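Local structure of porin (Acinetobacter baumannii AB307-0294, 5DL7) at residues 238-243 and 273-278; 325-330 and 340-345. The protein probably forms a beta-barrel channel in the outer membrane that lets small molecules pass, with vanillate proposed as one of its substrates. All blocks are in the same frame, centred on the assembly; numbering follows the deposited sequence.

Contact 1. Residues 238-243 and 273-278; sequences DQLNFL and LNYQNH. With C8E ((hydroxyethyloxy)tri(ethyloxy)octane), chain F; C8E ((hydroxyethyloxy)tri(ethyloxy)octane), chain H; C8E ((hydroxyethyloxy)tri(ethyloxy)octane), chain I.
Gln239 lies alongside the ring of Tyr275, its CB 3.9 Å from the ring atom CE1 and its amide plane nearly perpendicular (85°) to the ring. Both side chains point the same way. Tyr275 takes up this position because its CG is anti to the backbone N (chi1 180°), and on one face the ring carries CG of its neighbour Gln276. Leu240 crosses Tyr275 at about a right angle, its CD1 3.9 Å from Tyr275 CB; farther along the same face, CD2 of Leu273 comes to the edge of the Phe242 ring.

On the other face two amides meet. Asn241 and Asn274 form an antiparallel hydrogen-bonded pair: each backbone N reaches the other residue's O at 2.9 Å. Their amides lie side by side, planes only 20° apart, and Asn241 ND2 donates to Asn274 OD1 at 3.2 Å from within its own amide plane. Asn274 ND2 turns instead to Thr279 OG1, and Leu243 CD2 lies beside Asn274 CB.

A type I' turn from Tyr275 to His278 reverses the chain, and His278 NE2 donates to the detergent C8E (chain F) O18 at 2.7 Å, while ND1 meets Tyr324 OH. One side is thus mostly apolar and aromatic, with the Gln239 amide against Tyr275, and linked amides lie on the other, consistent with a barrel wall whose aromatic side faces detergent or lipid.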
loop_
_atom_site.group_PDB
_atom_site.type_symbol
_atom_site.label_atom_id
_atom_site.label_comp_id
_atom_site.label_asym_id
_atom_site.label_seq_id
_atom_site.Cartn_x
_atom_site.Cartn_y
_atom_site.Cartn_z
ATOM N N ASP A 238 -27.244 -6.915 17.721
ATOM C CA ASP A 238 -26.976 -5.543 18.195
ATOM C C ASP A 238 -25.590 -5.330 18.655
ATOM O O ASP A 238 -25.103 -4.239 18.607
ATOM C CB ASP A 238 -27.954 -5.206 19.364
ATOM C CG ASP A 238 -29.263 -4.646 18.847
ATOM O OD1 ASP A 238 -29.254 -4.160 17.679
ATOM O OD2 ASP A 238 -30.274 -4.638 19.588
ATOM N N GLN A 239 -24.897 -6.403 18.989
ATOM C CA GLN A 239 -23.565 -6.262 19.497
ATOM C C GLN A 239 -22.441 -6.954 18.666
ATOM O O GLN A 239 -21.340 -6.639 18.911
ATOM C CB GLN A 239 -23.554 -6.946 20.835
ATOM C CG GLN A 239 -24.574 -6.358 21.749
ATOM C CD GLN A 239 -24.544 -7.069 23.009
ATOM O OE1 GLN A 239 -24.449 -8.285 23.074
ATOM N NE2 GLN A 239 -24.654 -6.332 24.038
ATOM N N LEU A 240 -22.722 -7.837 17.690
ATOM C CA LEU A 240 -21.698 -8.571 17.019
ATOM C C LEU A 240 -21.758 -8.261 15.533
ATOM O O LEU A 240 -22.833 -8.276 14.960
ATOM C CB LEU A 240 -22.010 -10.040 17.300
ATOM C CG LEU A 240 -21.095 -11.083 16.705
ATOM C CD1 LEU A 240 -19.734 -10.844 17.373
ATOM C CD2 LEU A 240 -21.558 -12.531 16.910
ATOM N N ASN A 241 -20.602 -7.888 14.948
ATOM C CA ASN A 241 -20.513 -7.574 13.541
ATOM C C ASN A 241 -19.588 -8.599 12.888
ATOM O O ASN A 241 -18.601 -9.127 13.515
ATOM C CB ASN A 241 -19.961 -6.176 13.315
ATOM C CG ASN A 241 -20.782 -5.107 13.977
ATOM O OD1 ASN A 241 -21.952 -5.098 13.756
ATOM N ND2 ASN A 241 -20.256 -4.459 15.002
ATOM N N PHE A 242 -19.945 -8.994 11.661
ATOM C CA PHE A 242 -19.151 -9.954 10.846
ATOM C C PHE A 242 -18.490 -9.188 9.732
ATOM O O PHE A 242 -19.125 -8.489 8.970
ATOM C CB PHE A 242 -20.057 -10.974 10.261
ATOM C CG PHE A 242 -19.396 -11.780 9.147
ATOM C CD1 PHE A 242 -18.309 -12.539 9.415
ATOM C CD2 PHE A 242 -19.889 -11.733 7.869
ATOM C CE1 PHE A 242 -17.594 -13.247 8.378
ATOM C CE2 PHE A 242 -19.241 -12.452 6.836
ATOM C CZ PHE A 242 -18.076 -13.192 7.108
ATOM N N LEU A 243 -17.174 -9.140 9.749
ATOM C CA LEU A 243 -16.392 -8.340 8.830
ATOM C C LEU A 243 -15.815 -9.283 7.735
ATOM O O LEU A 243 -15.354 -10.429 8.021
ATOM C CB LEU A 243 -15.259 -7.626 9.526
ATOM C CG LEU A 243 -15.449 -6.797 10.795
ATOM C CD1 LEU A 243 -14.364 -5.801 11.025
ATOM C CD2 LEU A 243 -16.732 -6.180 10.903
ATOM N N LEU A 273 -14.822 -11.369 13.458
ATOM C CA LEU A 273 -15.921 -11.031 14.366
ATOM C C LEU A 273 -15.469 -9.864 15.222
ATOM O O LEU A 273 -14.444 -9.979 15.959
ATOM C CB LEU A 273 -16.209 -12.261 15.220
ATOM C CG LEU A 273 -16.811 -13.444 14.359
ATOM C CD1 LEU A 273 -17.155 -14.629 15.240
ATOM C CD2 LEU A 273 -18.202 -12.964 13.872
ATOM N N ASN A 274 -16.329 -8.841 15.334
ATOM C CA ASN A 274 -16.210 -7.639 16.152
ATOM C C ASN A 274 -17.228 -7.593 17.215
ATOM O O ASN A 274 -18.432 -7.690 16.918
ATOM C CB ASN A 274 -16.267 -6.443 15.227
ATOM C CG ASN A 274 -16.251 -5.125 15.973
ATOM O OD1 ASN A 274 -17.310 -4.629 16.312
ATOM N ND2 ASN A 274 -15.095 -4.588 16.350
ATOM N N TYR A 275 -16.802 -7.465 18.488
ATOM C CA TYR A 275 -17.664 -7.552 19.665
ATOM C C TYR A 275 -17.016 -6.628 20.726
ATOM O O TYR A 275 -15.858 -6.817 21.108
ATOM C CB TYR A 275 -17.737 -8.999 20.215
ATOM C CG TYR A 275 -18.575 -9.135 21.378
ATOM C CD1 TYR A 275 -19.990 -9.090 21.262
ATOM C CD2 TYR A 275 -18.016 -9.239 22.605
ATOM C CE1 TYR A 275 -20.783 -9.229 22.402
ATOM C CE2 TYR A 275 -18.787 -9.363 23.711
ATOM C CZ TYR A 275 -20.169 -9.328 23.583
ATOM O OH TYR A 275 -20.822 -9.410 24.725
ATOM N N GLN A 276 -17.729 -5.609 21.175
ATOM C CA GLN A 276 -17.325 -4.764 22.301
ATOM C C GLN A 276 -15.798 -4.257 22.081
ATOM O O GLN A 276 -14.953 -4.258 23.028
ATOM C CB GLN A 276 -17.399 -5.539 23.582
ATOM C CG GLN A 276 -18.815 -5.877 23.971
ATOM C CD GLN A 276 -18.981 -6.273 25.379
ATOM O OE1 GLN A 276 -18.040 -6.319 26.142
ATOM N NE2 GLN A 276 -20.236 -6.544 25.775
ATOM N N ASN A 277 -15.542 -3.801 20.914
ATOM C CA ASN A 277 -14.288 -3.109 20.477
ATOM C C ASN A 277 -13.120 -4.083 20.313
ATOM O O ASN A 277 -12.079 -3.696 19.868
ATOM C CB ASN A 277 -14.006 -2.091 21.546
ATOM C CG ASN A 277 -14.997 -0.918 21.442
ATOM O OD1 ASN A 277 -15.315 -0.547 20.363
ATOM N ND2 ASN A 277 -15.161 -0.280 22.434
ATOM N N HIS A 278 -13.415 -5.371 20.475
ATOM C CA HIS A 278 -12.543 -6.447 20.034
ATOM C C HIS A 278 -12.828 -6.896 18.617
ATOM O O HIS A 278 -13.990 -7.026 18.301
ATOM C CB HIS A 278 -12.600 -7.747 20.918
ATOM C CG HIS A 278 -12.444 -7.516 22.360
ATOM N ND1 HIS A 278 -11.226 -7.495 22.989
ATOM C CD2 HIS A 278 -13.368 -7.266 23.337
ATOM C CE1 HIS A 278 -11.397 -7.232 24.266
ATOM N NE2 HIS A 278 -12.693 -7.061 24.521
HETATM C C1 C8E F . -1.196 1.464 27.631
HETATM C C2 C8E F . -1.797 0.110 27.252
HETATM C C3 C8E F . -1.146 -0.572 26.021
HETATM C C4 C8E F . -1.775 -1.964 25.873
HETATM C C5 C8E F . -1.314 -2.826 24.724
HETATM C C6 C8E F . -1.634 -4.275 24.842
HETATM C C7 C8E F . -3.060 -4.497 24.596
HETATM C C8 C8E F . -3.322 -5.908 24.557
HETATM O O9 C8E F . -4.660 -5.495 24.432
HETATM C C10 C8E F . -5.944 -6.085 24.496
HETATM C C11 C8E F . -6.540 -5.191 25.509
HETATM O O12 C8E F . -7.942 -5.305 25.868
HETATM C C13 C8E F . -8.300 -5.875 27.187
HETATM C C14 C8E F . -9.649 -5.367 27.717
HETATM O O15 C8E F . -10.694 -6.385 27.927
HETATM C C16 C8E F . -12.032 -5.844 28.033
HETATM C C17 C8E F . -13.140 -6.932 27.990
HETATM O O18 C8E F . -14.074 -7.089 26.890
HETATM C C19 C8E F . -14.930 -5.955 26.531
HETATM C C20 C8E F . -14.133 -4.632 26.421
HETATM O O21 C8E F . -14.448 -3.585 25.503
HETATM C C1 C8E H . -0.783 -13.151 17.093
HETATM C C2 C8E H . -2.215 -13.358 16.852
HETATM C C3 C8E H . -2.895 -13.578 18.149
HETATM C C4 C8E H . -4.265 -14.124 17.918
HETATM C C5 C8E H . -5.243 -14.054 19.033
HETATM C C6 C8E H . -6.256 -15.166 19.228
HETATM C C7 C8E H . -7.583 -14.651 19.807
HETATM C C8 C8E H . -8.566 -15.626 20.522
HETATM O O9 C8E H . -9.665 -14.790 20.988
HETATM C C10 C8E H . -10.737 -15.269 21.814
HETATM C C11 C8E H . -11.252 -14.136 22.733
HETATM O O12 C8E H . -11.215 -12.821 22.102
HETATM C C13 C8E H . -11.786 -11.724 22.840
HETATM C C14 C8E H . -13.317 -11.770 22.824
HETATM O O15 C8E H . -13.851 -10.693 23.582
HETATM C C16 C8E H . -14.807 -11.068 24.626
HETATM C C1 C8E I . -9.667 -19.411 25.160
HETATM C C2 C8E I . -8.943 -18.427 24.275
HETATM C C3 C8E I . -7.484 -18.360 24.704
HETATM C C4 C8E I . -6.622 -17.605 23.703
HETATM C C5 C8E I . -6.107 -16.315 24.316
HETATM C C6 C8E I . -5.692 -15.220 23.429
HETATM C C7 C8E I . -6.186 -13.902 23.912
HETATM C C8 C8E I . -5.803 -12.780 22.961
HETATM O O9 C8E I . -6.947 -11.898 23.009
HETATM C C10 C8E I . -6.889 -11.129 24.202
HETATM C C11 C8E I . -8.227 -10.596 24.469
HETATM O O12 C8E I . -8.448 -9.884 25.734
HETATM C C13 C8E I . -9.939 -10.055 25.823
HETATM C C14 C8E I . -10.833 -9.437 26.899
HETATM O O15 C8E I . -12.029 -10.316 27.189
#

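Contact 2. Residues 325-330 and 340-345; sequences EYDFKN and GLRFMT. With C8E ((hydroxyethyloxy)tri(ethyloxy)octane), chain F; C8E ((hydroxyethyloxy)tri(ethyloxy)octane), chain H.
The strands 325-327 and 341-345 run almost exactly antiparallel (175°), their axes approaching to 4.8 Å. Tyr326 and Phe343 form the hydrogen-bonded pair, with Tyr326 N to Phe343 O at 2.9 Å and the return bond nearly as short. Phe328 N adds a further bond to Leu341 O.

Here the Phe328 ring is enclosed on both faces. Leu341 CD2 makes a CH-pi contact over one face, 3.8 Å from the centroid, and Tyr326 CD2 sits over the centre of the opposite face. With CG of Phe328 beside its backbone N (chi1 -73°), the ring lies along the neighbouring strand, where its CE1 comes within 3.9 Å of Phe343 CB. The detergent C8E (chain F) follows this surface: its O12 is over a face of the Tyr326 ring, its C7 at the edge of Phe328 and its C8 over Phe343.

On the other face, Arg342 NH1 meets Asp327 OD2 at 3.3 Å in a weak, bent salt bridge, the two planes 68° apart. Asp327 OD1 has two partners: Lys329 N, which approaches from above the carboxylate plane in an Asx turn, and a water that donates to it at 2.6 Å. That water also donates to Leu341 O and accepts from Gly340 N, joining the two segments beside the salt bridge. The aromatic face binds the detergent's alkyl and ether chain here, consistent with a surface that faces lipid in the membrane.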
loop_
_atom_site.group_PDB
_atom_site.type_symbol
_atom_site.label_atom_id
_atom_site.label_comp_id
_atom_site.label_asym_id
_atom_site.label_seq_id
_atom_site.Cartn_x
_atom_site.Cartn_y
_atom_site.Cartn_z
ATOM N N GLU A 325 -7.361 -7.481 17.340
ATOM C CA GLU A 325 -7.294 -6.036 17.553
ATOM C C GLU A 325 -8.286 -5.584 18.658
ATOM O O GLU A 325 -9.343 -6.141 18.797
ATOM C CB GLU A 325 -7.493 -5.111 16.267
ATOM C CG GLU A 325 -8.543 -5.474 15.479
ATOM C CD GLU A 325 -8.226 -5.314 13.894
ATOM O OE1 GLU A 325 -7.744 -4.197 13.510
ATOM O OE2 GLU A 325 -8.715 -6.247 13.144
ATOM N N TYR A 326 -7.851 -4.514 19.244
ATOM C CA TYR A 326 -8.713 -3.791 20.266
ATOM C C TYR A 326 -8.624 -2.316 20.042
ATOM O O TYR A 326 -7.553 -1.692 19.795
ATOM C CB TYR A 326 -8.248 -4.167 21.720
ATOM C CG TYR A 326 -9.260 -3.659 22.728
ATOM C CD1 TYR A 326 -10.473 -4.334 22.848
ATOM C CD2 TYR A 326 -8.972 -2.615 23.564
ATOM C CE1 TYR A 326 -11.417 -3.878 23.775
ATOM C CE2 TYR A 326 -9.872 -2.174 24.551
ATOM C CZ TYR A 326 -11.105 -2.817 24.589
ATOM O OH TYR A 326 -12.112 -2.486 25.524
ATOM N N ASP A 327 -9.807 -1.719 20.038
ATOM C CA ASP A 327 -9.943 -0.266 20.066
ATOM C C ASP A 327 -10.303 0.176 21.479
ATOM O O ASP A 327 -11.309 -0.181 22.057
ATOM C CB ASP A 327 -11.032 0.127 19.080
ATOM C CG ASP A 327 -11.319 1.586 19.057
ATOM O OD1 ASP A 327 -10.983 2.460 19.889
ATOM O OD2 ASP A 327 -12.025 1.882 18.015
ATOM N N PHE A 328 -9.429 0.986 21.991
ATOM C CA PHE A 328 -9.501 1.418 23.393
ATOM C C PHE A 328 -10.392 2.659 23.681
ATOM O O PHE A 328 -10.335 3.288 24.776
ATOM C CB PHE A 328 -8.086 1.745 23.917
ATOM C CG PHE A 328 -7.183 0.613 24.174
ATOM C CD1 PHE A 328 -6.419 0.088 23.144
ATOM C CD2 PHE A 328 -7.161 -0.066 25.417
ATOM C CE1 PHE A 328 -5.565 -0.962 23.364
ATOM C CE2 PHE A 328 -6.231 -1.180 25.596
ATOM C CZ PHE A 328 -5.456 -1.584 24.598
ATOM N N LYS A 329 -11.332 2.944 22.786
ATOM C CA LYS A 329 -12.212 4.117 22.869
ATOM C C LYS A 329 -12.931 4.213 24.173
ATOM O O LYS A 329 -13.127 5.348 24.658
ATOM C CB LYS A 329 -13.151 4.019 21.635
ATOM C CG LYS A 329 -14.205 5.167 21.608
ATOM C CD LYS A 329 -14.797 5.441 20.196
ATOM C CE LYS A 329 -14.905 4.134 19.394
ATOM N NZ LYS A 329 -15.626 3.097 20.232
ATOM N N ASN A 330 -13.286 3.099 24.799
ATOM C CA ASN A 330 -14.051 3.107 26.033
ATOM C C ASN A 330 -13.279 2.673 27.212
ATOM O O ASN A 330 -13.861 2.437 28.301
ATOM C CB ASN A 330 -15.249 2.189 25.947
ATOM C CG ASN A 330 -16.242 2.641 24.915
ATOM O OD1 ASN A 330 -16.619 3.826 24.820
ATOM N ND2 ASN A 330 -16.673 1.722 24.110
ATOM N N GLY A 340 -8.371 6.860 21.446
ATOM C CA GLY A 340 -7.391 7.067 20.367
ATOM C C GLY A 340 -6.275 6.065 20.357
ATOM O O GLY A 340 -5.577 5.945 19.386
ATOM N N LEU A 341 -6.267 5.130 21.393
ATOM C CA LEU A 341 -5.330 3.954 21.337
ATOM C C LEU A 341 -5.965 2.798 20.660
ATOM O O LEU A 341 -7.149 2.536 20.826
ATOM C CB LEU A 341 -4.933 3.566 22.804
ATOM C CG LEU A 341 -3.801 2.542 22.915
ATOM C CD1 LEU A 341 -2.489 3.248 22.516
ATOM C CD2 LEU A 341 -3.692 2.167 24.421
ATOM N N ARG A 342 -5.161 2.113 19.845
ATOM C CA ARG A 342 -5.477 0.892 19.109
ATOM C C ARG A 342 -4.291 -0.067 19.177
ATOM O O ARG A 342 -3.138 0.385 19.118
ATOM C CB ARG A 342 -5.793 1.103 17.616
ATOM C CG ARG A 342 -7.108 1.836 17.443
ATOM C CD ARG A 342 -7.450 2.052 15.933
ATOM N NE ARG A 342 -8.888 2.417 15.962
ATOM C CZ ARG A 342 -9.614 2.377 14.908
ATOM N NH1 ARG A 342 -10.924 2.658 14.993
ATOM N NH2 ARG A 342 -8.982 2.149 13.748
ATOM N N PHE A 343 -4.600 -1.312 19.399
ATOM C CA PHE A 343 -3.609 -2.398 19.402
ATOM C C PHE A 343 -4.032 -3.416 18.380
ATOM O O PHE A 343 -5.179 -3.778 18.275
ATOM C CB PHE A 343 -3.543 -3.050 20.797
ATOM C CG PHE A 343 -2.726 -4.300 20.842
ATOM C CD1 PHE A 343 -1.347 -4.219 20.856
ATOM C CD2 PHE A 343 -3.307 -5.506 20.868
ATOM C CE1 PHE A 343 -0.527 -5.376 20.914
ATOM C CE2 PHE A 343 -2.511 -6.646 20.948
ATOM C CZ PHE A 343 -1.142 -6.552 20.967
ATOM N N MET A 344 -3.037 -3.960 17.650
ATOM C CA MET A 344 -3.197 -5.093 16.790
ATOM C C MET A 344 -1.971 -5.980 16.941
ATOM O O MET A 344 -0.878 -5.584 17.021
ATOM C CB MET A 344 -3.448 -4.746 15.276
ATOM C CG MET A 344 -3.877 -5.859 14.400
ATOM S SD MET A 344 -2.334 -6.510 13.702
ATOM C CE MET A 344 -1.716 -5.160 12.420
ATOM N N THR A 345 -2.260 -7.218 16.847
ATOM C CA THR A 345 -1.230 -8.329 16.608
ATOM C C THR A 345 -1.787 -9.351 15.634
ATOM O O THR A 345 -2.938 -9.637 15.578
ATOM C CB THR A 345 -0.744 -9.029 17.924
ATOM O OG1 THR A 345 0.293 -9.977 17.746
ATOM C CG2 THR A 345 -1.895 -9.725 18.701
HETATM C C1 C8E F . -1.196 1.464 27.631
HETATM C C2 C8E F . -1.797 0.110 27.252
HETATM C C3 C8E F . -1.146 -0.572 26.021
HETATM C C4 C8E F . -1.775 -1.964 25.873
HETATM C C5 C8E F . -1.314 -2.826 24.724
HETATM C C6 C8E F . -1.634 -4.275 24.842
HETATM C C7 C8E F . -3.060 -4.497 24.596
HETATM C C8 C8E F . -3.322 -5.908 24.557
HETATM O O9 C8E F . -4.660 -5.495 24.432
HETATM C C10 C8E F . -5.944 -6.085 24.496
HETATM C C11 C8E F . -6.540 -5.191 25.509
HETATM O O12 C8E F . -7.942 -5.305 25.868
HETATM C C13 C8E F . -8.300 -5.875 27.187
HETATM C C14 C8E F . -9.649 -5.367 27.717
HETATM O O15 C8E F . -10.694 -6.385 27.927
HETATM C C16 C8E F . -12.032 -5.844 28.033
HETATM C C17 C8E F . -13.140 -6.932 27.990
HETATM O O18 C8E F . -14.074 -7.089 26.890
HETATM C C19 C8E F . -14.930 -5.955 26.531
HETATM C C20 C8E F . -14.133 -4.632 26.421
HETATM O O21 C8E F . -14.448 -3.585 25.503
HETATM C C1 C8E H . -0.783 -13.151 17.093
HETATM C C2 C8E H . -2.215 -13.358 16.852
HETATM C C3 C8E H . -2.895 -13.578 18.149
HETATM C C4 C8E H . -4.265 -14.124 17.918
HETATM C C5 C8E H . -5.243 -14.054 19.033
HETATM C C6 C8E H . -6.256 -15.166 19.228
HETATM C C7 C8E H . -7.583 -14.651 19.807
HETATM C C8 C8E H . -8.566 -15.626 20.522
HETATM O O9 C8E H . -9.665 -14.790 20.988
HETATM C C10 C8E H . -10.737 -15.269 21.814
HETATM C C11 C8E H . -11.252 -14.136 22.733
HETATM O O12 C8E H . -11.215 -12.821 22.102
HETATM C C13 C8E H . -11.786 -11.724 22.840
HETATM C C14 C8E H . -13.317 -11.770 22.824
HETATM O O15 C8E H . -13.851 -10.693 23.582
HETATM C C16 C8E H . -14.807 -11.068 24.626
HETATM O O HOH W 1 -9.200 4.265 20.319
#

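How the contacts relate
The centres of contact 1 and contact 2 are about 14 Å apart on the same side of the chain's centre. They come in series along the sequence, contact 1 closing before contact 2 opens. Contact 1 joins strands 240-253 and 263-275, and contact 2 joins 318-327 and 341-353; strand 278-288, which pairs with both 263-275 and 318-327, lies between them. The turn at the end of contact 1 meets contact 2 directly: Asn277 O is 3.0 Å from Asp327 N, a probable hydrogen bond, and the rings of His278 and Tyr326 pack together. Shared detergent molecules touch both, consistent with neighbouring patches of one outward, lipid-facing surface of the barrel wall.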